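Local coordinates for uncharacterized protein (Parabacteroides merdae, PDB 4R7F) that is of unknown function but has a first domain related to plug proteins of the type 9 secretion system and carries three immunoglobulin-like beta-sandwich domains, at residues Arg52-Val58 with Ala117-Glu123; Lys12-Thr16 with Phe43-Gly47; Phe5-Val9 with Asn315-Lys321. One frame throughout, in Å; residues are numbered along the deposited sequence.

Overall arrangement
Interactions 1 and 2 both belong to the region matching the first domain of type 9 secretion plug proteins, with centres about 15 Å apart. Interaction 1 joins strands 53-60 and 114-122 of a mixed sheet; interaction 2 joins strands 14-21 and 39-46 of a four-stranded antiparallel sheet. Y53 connects them, packing on I14, F43 and G45. Interaction 2 precedes interaction 1 along the chain, whereas interaction 3 spans both, bringing residues 5-9 to a loop some 300 residues later. Its centre lies about 17 Å from that of interaction 1 and 15 Å from that of interaction 2. Two contacts thus pair strands within the N-terminal sandwich, and the third joins its start to a late loop.

Interaction 1 (Arg52-Val58 with Ala117-Glu123); sequences RYAYNVV and AIQVYNE
The Y121 ring carries the carbonyl oxygen A54 O over one face, 3.4 Å above its plane and offset toward the rim. The methyl of the same alanine, A54 CB, lies 3.7 Å from Y121 CZ, and the side chain of N56 crosses that of Y121 at about a right angle. Y121 CG sits between its backbone N and carbonyl carbon (chi1 55°), which swings the ring toward the neighbouring strand. The Y53 ring instead meets Y121 O at its edge, in plane, and packs edge-to-face with Y99. On the face bearing Y55 and V57, I118 fits beside both: its CG2 is 3.8 Å from Y55 CB, while its CD1 touches V57 CG2. Just beyond the strands, R52 NE, on a poorly ordered side chain, makes a long salt bridge (3.3 Å) to E123 OE1, met from above the carboxylate plane. The other oxygen, E123 OE2, bonds to T82. E123 N gives R52 O a nearly straight bond (174°), and paired bonds follow at A54 with Y121, N56 with Q119 and V58 with A117. Such a ladder, with its Y55 and I118 face packed on L101 and L103 of the other sheet, is consistent with this domain's immunoglobulin-like beta-sandwich.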
loop_
_atom_site.group_PDB
_atom_site.type_symbol
_atom_site.label_atom_id
_atom_site.label_comp_id
_atom_site.label_asym_id
_atom_site.label_seq_id
_atom_site.Cartn_x
_atom_site.Cartn_y
_atom_site.Cartn_z
ATOM N N ARG A 52 27.180 27.120 -12.806
ATOM C CA ARG A 52 27.800 26.416 -11.678
ATOM C C ARG A 52 26.945 26.615 -10.440
ATOM O O ARG A 52 26.861 27.730 -9.928
ATOM C CB ARG A 52 29.213 26.952 -11.399
ATOM C CG ARG A 52 30.235 26.678 -12.490
ATOM C CD ARG A 52 30.782 25.257 -12.426
ATOM N NE ARG A 52 31.926 25.155 -11.520
ATOM C CZ ARG A 52 32.712 24.086 -11.403
ATOM N NH1 ARG A 52 32.497 22.992 -12.129
ATOM N NH2 ARG A 52 33.724 24.108 -10.543
ATOM N N TYR A 53 26.296 25.550 -9.967
ATOM C CA TYR A 53 25.569 25.641 -8.704
ATOM C C TYR A 53 26.308 24.895 -7.611
ATOM O O TYR A 53 26.873 23.828 -7.848
ATOM C CB TYR A 53 24.162 25.055 -8.804
ATOM C CG TYR A 53 23.264 25.663 -9.849
ATOM C CD1 TYR A 53 22.742 26.942 -9.698
ATOM C CD2 TYR A 53 22.861 24.919 -10.963
ATOM C CE1 TYR A 53 21.879 27.488 -10.657
ATOM C CE2 TYR A 53 21.993 25.451 -11.919
ATOM C CZ TYR A 53 21.521 26.735 -11.770
ATOM O OH TYR A 53 20.695 27.248 -12.748
ATOM N N ALA A 54 26.274 25.467 -6.413
ATOM C CA ALA A 54 26.840 24.864 -5.227
ATOM C C ALA A 54 25.799 24.835 -4.077
ATOM O O ALA A 54 24.835 25.587 -4.089
ATOM C CB ALA A 54 28.070 25.663 -4.811
ATOM N N TYR A 55 26.004 23.995 -3.069
ATOM C CA TYR A 55 25.028 23.900 -1.962
ATOM C C TYR A 55 25.632 23.961 -0.561
ATOM O O TYR A 55 26.797 23.651 -0.379
ATOM C CB TYR A 55 24.209 22.616 -2.097
ATOM C CG TYR A 55 25.009 21.349 -1.964
ATOM C CD1 TYR A 55 25.704 20.840 -3.054
ATOM C CD2 TYR A 55 25.053 20.640 -0.770
ATOM C CE1 TYR A 55 26.439 19.675 -2.959
ATOM C CE2 TYR A 55 25.783 19.457 -0.669
ATOM C CZ TYR A 55 26.483 18.987 -1.773
ATOM O OH TYR A 55 27.233 17.834 -1.728
ATOM N N ASN A 56 24.809 24.392 0.401
ATOM C CA ASN A 56 25.084 24.282 1.827
ATOM C C ASN A 56 24.096 23.355 2.531
ATOM O O ASN A 56 22.903 23.333 2.206
ATOM C CB ASN A 56 24.949 25.636 2.530
ATOM C CG ASN A 56 25.816 26.698 1.928
ATOM O OD1 ASN A 56 26.953 26.465 1.516
ATOM N ND2 ASN A 56 25.283 27.890 1.893
ATOM N N VAL A 57 24.587 22.662 3.553
ATOM C CA VAL A 57 23.781 21.798 4.385
ATOM C C VAL A 57 23.432 22.541 5.675
ATOM O O VAL A 57 24.318 23.035 6.391
ATOM C CB VAL A 57 24.539 20.491 4.665
ATOM C CG1 VAL A 57 23.703 19.518 5.467
ATOM C CG2 VAL A 57 24.934 19.852 3.345
ATOM N N VAL A 58 22.132 22.640 5.959
ATOM C CA VAL A 58 21.658 23.276 7.189
ATOM C C VAL A 58 20.982 22.232 8.046
ATOM O O VAL A 58 20.047 21.556 7.610
ATOM C CB VAL A 58 20.668 24.420 6.935
ATOM C CG1 VAL A 58 20.161 24.963 8.252
ATOM C CG2 VAL A 58 21.308 25.552 6.130
ATOM N N ALA A 117 18.207 20.856 5.570
ATOM C CA ALA A 117 17.835 21.738 4.500
ATOM C C ALA A 117 19.041 22.037 3.624
ATOM O O ALA A 117 20.086 22.511 4.090
ATOM C CB ALA A 117 17.248 23.005 5.051
ATOM N N ILE A 118 18.884 21.737 2.337
ATOM C CA ILE A 118 19.927 21.926 1.345
ATOM C C ILE A 118 19.641 23.210 0.603
ATOM O O ILE A 118 18.652 23.289 -0.118
ATOM C CB ILE A 118 19.967 20.761 0.333
ATOM C CG1 ILE A 118 20.258 19.448 1.040
ATOM C CG2 ILE A 118 21.023 21.007 -0.714
ATOM C CD1 ILE A 118 21.399 19.503 2.036
ATOM N N GLN A 119 20.488 24.224 0.770
ATOM C CA GLN A 119 20.253 25.497 0.091
ATOM C C GLN A 119 21.203 25.560 -1.067
ATOM O O GLN A 119 22.379 25.325 -0.889
ATOM C CB GLN A 119 20.489 26.657 1.018
ATOM C CG GLN A 119 19.777 26.471 2.316
ATOM C CD GLN A 119 19.309 27.762 2.884
ATOM O OE1 GLN A 119 20.035 28.451 3.603
ATOM N NE2 GLN A 119 18.075 28.108 2.564
ATOM N N VAL A 120 20.676 25.823 -2.257
ATOM C CA VAL A 120 21.475 25.848 -3.468
ATOM C C VAL A 120 21.568 27.279 -3.983
ATOM O O VAL A 120 20.684 28.107 -3.760
ATOM C CB VAL A 120 20.935 24.887 -4.534
ATOM C CG1 VAL A 120 21.750 24.973 -5.820
ATOM C CG2 VAL A 120 20.918 23.457 -3.975
ATOM N N TYR A 121 22.690 27.581 -4.615
ATOM C CA TYR A 121 22.949 28.927 -5.131
ATOM C C TYR A 121 23.869 28.813 -6.320
ATOM O O TYR A 121 24.549 27.775 -6.509
ATOM C CB TYR A 121 23.581 29.832 -4.033
ATOM C CG TYR A 121 24.848 29.272 -3.401
ATOM C CD1 TYR A 121 26.109 29.533 -3.949
ATOM C CD2 TYR A 121 24.790 28.444 -2.270
ATOM C CE1 TYR A 121 27.266 29.009 -3.377
ATOM C CE2 TYR A 121 25.949 27.909 -1.705
ATOM C CZ TYR A 121 27.178 28.201 -2.262
ATOM O OH TYR A 121 28.321 27.692 -1.704
ATOM N N ASN A 122 23.876 29.871 -7.126
ATOM C CA ASN A 122 24.858 30.052 -8.182
ATOM C C ASN A 122 26.197 30.403 -7.543
ATOM O O ASN A 122 26.234 31.326 -6.726
ATOM C CB ASN A 122 24.407 31.210 -9.056
ATOM C CG ASN A 122 25.165 31.282 -10.357
ATOM O OD1 ASN A 122 26.389 31.038 -10.432
ATOM N ND2 ASN A 122 24.441 31.613 -11.402
ATOM N N GLU A 123 27.280 29.691 -7.895
ATOM C CA GLU A 123 28.612 29.939 -7.289
ATOM C C GLU A 123 29.021 31.411 -7.313
ATOM O O GLU A 123 29.622 31.885 -6.351
ATOM C CB GLU A 123 29.710 29.119 -7.958
ATOM C CG GLU A 123 29.760 27.668 -7.518
ATOM C CD GLU A 123 31.050 26.959 -7.909
ATOM O OE1 GLU A 123 31.609 27.225 -9.005
ATOM O OE2 GLU A 123 31.496 26.112 -7.110
#

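Interaction 2 (Lys12-Thr16 with Phe43-Gly47); sequences KQIKT and FDGLG
An antiparallel strand pair at the edge of a four-stranded sheet, in an immunoglobulin-like beta-sandwich, brings I14 and K15 against G45 and D44. K15 and D44 form a hydrogen-bonded pair: K15 N donates to D44 O at 3.0 Å, and D44 N returns a nearly straight bond (172°) to K15 O. One step further, L46 N donates to Q13 O at 2.8 Å, extending the pairing to the residue before the strand. The two backbones also approach through CA-H...O contacts, I14 CA to D44 O and G45 CA to Q13 O. On the side of the sheet facing the sandwich interior, I14 sends its CD1 to 4.0 Å from F43 CD2, an oblique approach to the ring. F43 itself stacks on Y99 and meets F131 edge-to-face, and I14 packs on I130 and F131 of strand 129-138. The other side carries K15 and D44. The D44 carboxylate has its polar partners outside the pair: OD1 bonds to N98, while OD2 makes a salt bridge to K340 and a hydrogen bond to Y290, linking the sheet to strands 332-340 and 290-298. The K15 side chain crosses that of L46 at about a right angle, with K15 CG lying 4.0 Å from L46 CG.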
loop_
_atom_site.group_PDB
_atom_site.type_symbol
_atom_site.label_atom_id
_atom_site.label_comp_id
_atom_site.label_asym_id
_atom_site.label_seq_id
_atom_site.Cartn_x
_atom_site.Cartn_y
_atom_site.Cartn_z
ATOM N N LYS A 12 13.114 32.109 -10.817
ATOM C CA LYS A 12 12.281 31.818 -11.980
ATOM C C LYS A 12 12.949 30.890 -12.991
ATOM O O LYS A 12 12.244 30.347 -13.853
ATOM C CB LYS A 12 11.858 33.090 -12.645
ATOM C CG LYS A 12 11.012 33.943 -11.731
ATOM C CD LYS A 12 10.830 35.335 -12.293
ATOM C CE LYS A 12 9.888 36.161 -11.442
ATOM N NZ LYS A 12 10.240 37.595 -11.519
ATOM N N GLN A 13 14.283 30.743 -12.881
ATOM C CA GLN A 13 15.012 29.866 -13.830
ATOM C C GLN A 13 15.089 28.392 -13.354
ATOM O O GLN A 13 15.502 27.532 -14.112
ATOM C CB GLN A 13 16.419 30.401 -14.190
ATOM C CG GLN A 13 16.494 31.701 -15.018
ATOM C CD GLN A 13 15.831 31.673 -16.405
ATOM O OE1 GLN A 13 14.645 31.362 -16.553
ATOM N NE2 GLN A 13 16.586 32.089 -17.414
ATOM N N ILE A 14 14.621 28.082 -12.148
ATOM C CA ILE A 14 14.662 26.724 -11.594
ATOM C C ILE A 14 13.262 26.092 -11.690
ATOM O O ILE A 14 12.270 26.690 -11.282
ATOM C CB ILE A 14 15.138 26.802 -10.095
ATOM C CG1 ILE A 14 16.564 27.362 -9.999
ATOM C CG2 ILE A 14 15.014 25.479 -9.348
ATOM C CD1 ILE A 14 17.596 26.552 -10.749
ATOM N N LYS A 15 13.160 24.873 -12.200
ATOM C CA LYS A 15 11.851 24.223 -12.307
ATOM C C LYS A 15 11.978 22.780 -11.931
ATOM O O LYS A 15 13.077 22.204 -11.989
ATOM C CB LYS A 15 11.314 24.296 -13.724
ATOM C CG LYS A 15 11.118 25.696 -14.266
ATOM C CD LYS A 15 9.954 26.398 -13.593
ATOM C CE LYS A 15 9.647 27.709 -14.311
ATOM N NZ LYS A 15 9.208 28.823 -13.413
ATOM N N THR A 16 10.849 22.214 -11.513
ATOM C CA THR A 16 10.670 20.765 -11.368
ATOM C C THR A 16 11.632 20.234 -10.340
ATOM O O THR A 16 12.311 19.207 -10.530
ATOM C CB THR A 16 10.805 20.069 -12.746
ATOM O OG1 THR A 16 10.013 20.795 -13.700
ATOM C CG2 THR A 16 10.336 18.647 -12.689
ATOM N N PHE A 43 16.437 18.786 -10.321
ATOM C CA PHE A 43 15.869 20.033 -10.741
ATOM C C PHE A 43 16.408 20.423 -12.084
ATOM O O PHE A 43 17.450 19.926 -12.477
ATOM C CB PHE A 43 16.179 21.132 -9.708
ATOM C CG PHE A 43 17.622 21.514 -9.613
ATOM C CD1 PHE A 43 18.465 20.847 -8.758
ATOM C CD2 PHE A 43 18.129 22.570 -10.356
ATOM C CE1 PHE A 43 19.806 21.217 -8.642
ATOM C CE2 PHE A 43 19.470 22.946 -10.252
ATOM C CZ PHE A 43 20.310 22.272 -9.387
ATOM N N ASP A 44 15.701 21.316 -12.776
ATOM C CA ASP A 44 16.175 21.857 -14.029
ATOM C C ASP A 44 16.560 23.318 -13.861
ATOM O O ASP A 44 15.918 24.045 -13.138
ATOM C CB ASP A 44 15.098 21.767 -15.097
ATOM C CG ASP A 44 14.795 20.359 -15.518
ATOM O OD1 ASP A 44 15.652 19.465 -15.370
ATOM O OD2 ASP A 44 13.664 20.158 -15.999
ATOM N N GLY A 45 17.608 23.748 -14.554
ATOM C CA GLY A 45 17.850 25.174 -14.801
ATOM C C GLY A 45 17.499 25.543 -16.247
ATOM O O GLY A 45 18.003 24.935 -17.200
ATOM N N LEU A 46 16.628 26.530 -16.438
ATOM C CA LEU A 46 16.204 26.911 -17.802
ATOM C C LEU A 46 17.207 27.878 -18.456
ATOM O O LEU A 46 17.912 28.618 -17.760
ATOM C CB LEU A 46 14.815 27.553 -17.775
ATOM C CG LEU A 46 13.633 26.754 -17.209
ATOM C CD1 LEU A 46 12.359 27.191 -17.896
ATOM C CD2 LEU A 46 13.754 25.255 -17.352
ATOM N N GLY A 47 17.234 27.881 -19.794
ATOM C CA GLY A 47 18.291 28.532 -20.580
ATOM C C GLY A 47 19.222 27.491 -21.196
ATOM O O GLY A 47 19.092 26.296 -20.913
#

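Interaction 3 (Phe5-Val9 with Asn315-Lys321); sequences FFTDV and NNVLDEK
The backbones at T7 and N315 share no ladder, and a water bridges them instead, donating to both T7 O and N315 O; the nearest CA atoms, those of D8 and N315, stand 6.4 Å apart. Side chains carry the rest. D8 and K321 approach from opposite directions, and K321 NZ donates to the syn lone pair of D8 OD1 at 2.9 Å. With CG anti to the backbone N (chi1 -161°), the D8 carboxylate is carried across to the ammonium. The same nitrogen grips the syn lone pair of D319 OD2 at 2.8 Å, so one lysine serves two aspartates whose OD2 atoms are 4.4 Å apart. A second water donates to both of those oxygens. This salt-bridge network joins the short strand 8-9, paired with strand 129-138, to an Asx turn in the loop between strands 305-310 and 325-327, where K321 N donates to D319 OD1 from above the carboxylate plane. Replacing K321 by an alanine removes the ammonium and would probably leave D8 and D319 close together without the charge that pairs them. Beside the network, V317 CG2 lies 3.4 Å from T7 O and 4.0 Å from F6 CD2, at the edge of the ring. T7 and N315 cross at about a right angle, T7 CG2 lying 3.7 Å from N315 ND2, while T7 OG1 bonds to the backbone of C134.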
loop_
_atom_site.group_PDB
_atom_site.type_symbol
_atom_site.label_atom_id
_atom_site.label_comp_id
_atom_site.label_asym_id
_atom_site.label_seq_id
_atom_site.Cartn_x
_atom_site.Cartn_y
_atom_site.Cartn_z
ATOM N N PHE A 5 12.699 26.438 7.415
ATOM C CA PHE A 5 13.198 25.954 6.145
ATOM C C PHE A 5 12.207 24.929 5.619
ATOM O O PHE A 5 11.769 24.040 6.343
ATOM C CB PHE A 5 14.582 25.312 6.286
ATOM C CG PHE A 5 15.629 26.260 6.768
ATOM C CD1 PHE A 5 15.697 26.607 8.095
ATOM C CD2 PHE A 5 16.517 26.837 5.884
ATOM C CE1 PHE A 5 16.632 27.536 8.533
ATOM C CE2 PHE A 5 17.458 27.732 6.310
ATOM C CZ PHE A 5 17.511 28.098 7.629
ATOM N N PHE A 6 11.859 25.079 4.358
ATOM C CA PHE A 6 10.923 24.203 3.716
ATOM C C PHE A 6 11.293 24.120 2.275
ATOM O O PHE A 6 11.928 25.031 1.726
ATOM C CB PHE A 6 9.476 24.690 3.900
ATOM C CG PHE A 6 9.199 26.080 3.404
ATOM C CD1 PHE A 6 9.408 27.188 4.230
ATOM C CD2 PHE A 6 8.660 26.284 2.154
ATOM C CE1 PHE A 6 9.107 28.469 3.802
ATOM C CE2 PHE A 6 8.364 27.580 1.700
ATOM C CZ PHE A 6 8.585 28.675 2.521
ATOM N N THR A 7 10.938 23.016 1.657
ATOM C CA THR A 7 11.234 22.864 0.244
ATOM C C THR A 7 10.478 23.906 -0.541
ATOM O O THR A 7 9.244 23.954 -0.496
ATOM C CB THR A 7 10.863 21.482 -0.225
ATOM O OG1 THR A 7 11.665 20.543 0.507
ATOM C CG2 THR A 7 11.103 21.335 -1.749
ATOM N N ASP A 8 11.239 24.744 -1.228
ATOM C CA ASP A 8 10.717 25.867 -2.014
ATOM C C ASP A 8 11.720 26.374 -3.066
ATOM O O ASP A 8 12.907 26.247 -2.913
ATOM C CB ASP A 8 10.379 27.006 -1.073
ATOM C CG ASP A 8 9.430 28.024 -1.684
ATOM O OD1 ASP A 8 8.694 27.712 -2.655
ATOM O OD2 ASP A 8 9.434 29.158 -1.173
ATOM N N VAL A 9 11.211 26.898 -4.162
ATOM C CA VAL A 9 12.015 27.444 -5.229
ATOM C C VAL A 9 11.881 28.962 -5.219
ATOM O O VAL A 9 10.788 29.465 -5.155
ATOM C CB VAL A 9 11.527 26.911 -6.582
ATOM C CG1 VAL A 9 12.219 27.626 -7.744
ATOM C CG2 VAL A 9 11.781 25.429 -6.661
ATOM N N ASN A 315 5.510 22.071 -4.801
ATOM C CA ASN A 315 6.138 21.641 -3.550
ATOM C C ASN A 315 5.202 21.783 -2.348
ATOM O O ASN A 315 5.638 22.011 -1.207
ATOM C CB ASN A 315 7.429 22.436 -3.341
ATOM C CG ASN A 315 8.368 22.315 -4.527
ATOM O OD1 ASN A 315 8.589 23.270 -5.296
ATOM N ND2 ASN A 315 8.910 21.131 -4.693
ATOM N N ASN A 316 3.901 21.667 -2.605
ATOM C CA ASN A 316 2.916 21.879 -1.542
ATOM C C ASN A 316 3.083 23.200 -0.737
ATOM O O ASN A 316 2.720 23.284 0.413
ATOM C CB ASN A 316 2.855 20.648 -0.640
ATOM C CG ASN A 316 2.167 19.472 -1.318
ATOM O OD1 ASN A 316 1.207 19.635 -2.062
ATOM N ND2 ASN A 316 2.675 18.305 -1.090
ATOM N N VAL A 317 3.599 24.235 -1.398
ATOM C CA VAL A 317 3.685 25.577 -0.836
ATOM C C VAL A 317 2.455 26.406 -1.221
ATOM O O VAL A 317 2.084 26.497 -2.387
ATOM C CB VAL A 317 5.000 26.248 -1.316
ATOM C CG1 VAL A 317 5.134 27.717 -0.890
ATOM C CG2 VAL A 317 6.194 25.421 -0.846
ATOM N N LEU A 318 1.832 27.000 -0.209
ATOM C CA LEU A 318 0.717 27.911 -0.384
ATOM C C LEU A 318 1.289 29.299 -0.234
ATOM O O LEU A 318 1.533 29.754 0.880
ATOM C CB LEU A 318 -0.380 27.669 0.666
ATOM C CG LEU A 318 -0.891 26.225 0.707
ATOM C CD1 LEU A 318 -2.008 26.141 1.735
ATOM C CD2 LEU A 318 -1.390 25.823 -0.662
ATOM N N ASP A 319 1.516 29.949 -1.383
ATOM C CA ASP A 319 1.998 31.309 -1.467
ATOM C C ASP A 319 1.582 31.965 -2.824
ATOM O O ASP A 319 0.746 31.449 -3.556
ATOM C CB ASP A 319 3.523 31.304 -1.277
ATOM C CG ASP A 319 4.301 30.757 -2.512
ATOM O OD1 ASP A 319 3.669 30.264 -3.501
ATOM O OD2 ASP A 319 5.570 30.812 -2.476
ATOM N N GLU A 320 2.188 33.092 -3.150
ATOM C CA GLU A 320 1.799 33.893 -4.306
ATOM C C GLU A 320 2.053 33.175 -5.605
ATOM O O GLU A 320 1.484 33.543 -6.598
ATOM C CB GLU A 320 2.597 35.208 -4.347
ATOM C CG GLU A 320 2.280 36.142 -3.183
ATOM C CD GLU A 320 3.157 35.964 -1.927
ATOM O OE1 GLU A 320 4.059 35.060 -1.867
ATOM O OE2 GLU A 320 2.902 36.755 -0.987
ATOM N N LYS A 321 2.950 32.201 -5.606
ATOM C CA LYS A 321 3.176 31.424 -6.789
ATOM C C LYS A 321 2.040 30.486 -7.055
ATOM O O LYS A 321 1.769 30.240 -8.203
ATOM C CB LYS A 321 4.437 30.577 -6.694
ATOM C CG LYS A 321 5.728 31.321 -6.405
ATOM C CD LYS A 321 6.866 30.310 -6.641
ATOM C CE LYS A 321 7.923 30.282 -5.547
ATOM N NZ LYS A 321 7.447 29.758 -4.237
HETATM O O HOH W 1 7.435 22.630 0.937
HETATM O O HOH W 2 6.850 30.670 -0.058
HETATM O O HOH W 3 7.710 26.185 -4.756
#